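Local atomic coordinates of extracellular solute-binding protein, family 1 (Bifidobacterium longum subsp. infantis, PDB entry 6FTH), a protein that probably captures human milk oligosaccharides outside the cell and delivers them to an ABC transporter for uptake. Residues A[121-126]-A[410-415]. Sequence-based numbering, arbitrary orientation.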
# COMPACT_ATOMS: atom_id res chain seq x y z
N LYS A 121 21.89 -6.05 -2.02
CA LYS A 121 22.94 -5.52 -1.16
C LYS A 121 22.53 -4.19 -0.55
O LYS A 121 22.69 -3.96 0.65
CB LYS A 121 24.24 -5.33 -1.94
CG LYS A 121 25.40 -4.74 -1.08
CD LYS A 121 26.69 -4.56 -1.88
CE LYS A 121 27.89 -4.22 -0.98
NZ LYS A 121 27.65 -3.03 -0.13
N GLU A 122 22.02 -3.28 -1.40
CA GLU A 122 21.64 -1.95 -0.94
C GLU A 122 20.33 -1.95 -0.17
O GLU A 122 20.14 -1.10 0.71
CB GLU A 122 21.57 -0.99 -2.14
CG GLU A 122 22.90 -0.86 -2.91
CD GLU A 122 22.98 0.32 -3.90
OE1 GLU A 122 22.24 1.31 -3.73
OE2 GLU A 122 23.79 0.24 -4.84
N LYS A 123 19.41 -2.87 -0.49
CA LYS A 123 18.09 -2.94 0.13
C LYS A 123 17.79 -4.37 0.58
O LYS A 123 16.93 -5.05 0.01
CB LYS A 123 17.03 -2.43 -0.85
CG LYS A 123 17.30 -0.97 -1.25
CD LYS A 123 16.28 -0.41 -2.22
CE LYS A 123 16.57 1.07 -2.49
NZ LYS A 123 16.23 1.91 -1.31
N PRO A 124 18.46 -4.83 1.65
CA PRO A 124 18.29 -6.24 2.07
C PRO A 124 16.87 -6.64 2.41
O PRO A 124 16.53 -7.83 2.27
CB PRO A 124 19.22 -6.34 3.29
CG PRO A 124 19.48 -4.93 3.73
CD PRO A 124 19.43 -4.11 2.47
N ASP A 125 16.02 -5.71 2.85
CA ASP A 125 14.66 -6.07 3.22
C ASP A 125 13.82 -6.37 2.00
O ASP A 125 12.77 -7.00 2.12
CB ASP A 125 14.00 -4.95 4.04
CG ASP A 125 14.36 -4.99 5.51
OD1 ASP A 125 15.20 -5.84 5.90
OD2 ASP A 125 13.80 -4.19 6.28
N ALA A 126 14.26 -5.91 0.82
CA ALA A 126 13.56 -6.28 -0.40
C ALA A 126 13.76 -7.75 -0.69
O ALA A 126 12.81 -8.45 -1.06
CB ALA A 126 14.05 -5.42 -1.58
N SER A 410 9.10 -3.51 -12.87
CA SER A 410 9.93 -4.63 -12.43
C SER A 410 11.37 -4.13 -12.44
O SER A 410 12.11 -4.33 -13.42
CB SER A 410 9.77 -5.81 -13.36
OG SER A 410 8.41 -6.19 -13.41
N GLY A 411 11.79 -3.52 -11.34
CA GLY A 411 13.11 -2.92 -11.28
C GLY A 411 13.30 -2.26 -9.93
O GLY A 411 12.53 -2.49 -9.00
N TRP A 412 14.36 -1.45 -9.83
CA TRP A 412 14.63 -0.76 -8.58
C TRP A 412 15.29 0.58 -8.84
O TRP A 412 16.09 0.71 -9.78
CB TRP A 412 15.48 -1.59 -7.60
CG TRP A 412 16.93 -1.80 -7.97
CD1 TRP A 412 17.42 -2.45 -9.06
CD2 TRP A 412 18.07 -1.39 -7.19
NE1 TRP A 412 18.80 -2.44 -9.03
CE2 TRP A 412 19.21 -1.80 -7.89
CE3 TRP A 412 18.22 -0.71 -5.98
CZ2 TRP A 412 20.49 -1.58 -7.40
CZ3 TRP A 412 19.49 -0.47 -5.50
CH2 TRP A 412 20.61 -0.91 -6.22
N ILE A 413 14.94 1.56 -8.02
CA ILE A 413 15.54 2.90 -8.06
C ILE A 413 16.55 2.97 -6.93
O ILE A 413 16.15 3.05 -5.75
CB ILE A 413 14.49 4.02 -7.94
CG1 ILE A 413 13.37 3.88 -8.98
CG2 ILE A 413 15.18 5.38 -8.07
CD1 ILE A 413 13.79 3.92 -10.43
N PRO A 414 17.86 2.92 -7.21
CA PRO A 414 18.87 2.99 -6.13
C PRO A 414 18.85 4.34 -5.44
O PRO A 414 18.52 5.37 -6.03
CB PRO A 414 20.20 2.78 -6.87
CG PRO A 414 19.83 2.11 -8.18
CD PRO A 414 18.49 2.72 -8.53
N ASP A 415 19.26 4.35 -4.16
CA ASP A 415 19.31 5.60 -3.40
C ASP A 415 20.28 6.63 -4.00
O ASP A 415 20.10 7.85 -3.80
CB ASP A 415 19.70 5.32 -1.96
CG ASP A 415 18.61 4.70 -1.13
OD1 ASP A 415 17.50 4.38 -1.65
OD2 ASP A 415 18.86 4.49 0.08
O HOH W 1 19.93 1.99 -2.76
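Trp412 meets the end of helix 114-122 with the outer edge of its six-membered ring: CH2 lies 3.5 Å from Glu122 CD, near the ring plane. The carboxylate and indole planes stand 84° apart, so the acid group is set almost perpendicular to the ring whose edge it touches. Trp412 is further fixed by ring stacking with Phe119 of the same helix. Lys123 passes the indole obliquely, its CD 4.2 Å from Trp412 CE3. At Ile413 the contact shifts to the backbone, where the carbonyl O is 3.8 Å from Lys123 CE. Pro414 lies over one face of the Trp412 ring, its CG offset toward the rim and 3.6 Å above the plane. Asp415 adds a charged link, its OD1 accepting a 2.8 Å hydrogen bond, part of a salt bridge, from Lys123 NZ. The ammonium comes from above the carboxylate, 37° out of its plane; the lysine chain runs extended to CE and bends only at the last torsion (chi4 -72°) to present it. Glu335 gives Lys123 NZ a second carboxylate partner. A water donates to Glu122 OE1 (2.6 Å) and accepts from the backbone N of Asp415 (2.8 Å), bridging the segments, while Glu122 OE2 is held by Gln118. Lys123, the first residue past helix 114-122 to leave helical phi/psi, belongs to the short junction with helix 124-130; this junction packs on the loop before strand 418-420. This is tertiary packing within one lobe of the two-lobed, periplasmic-binding-protein-like fold expected of an ABC-transporter solute-binding protein.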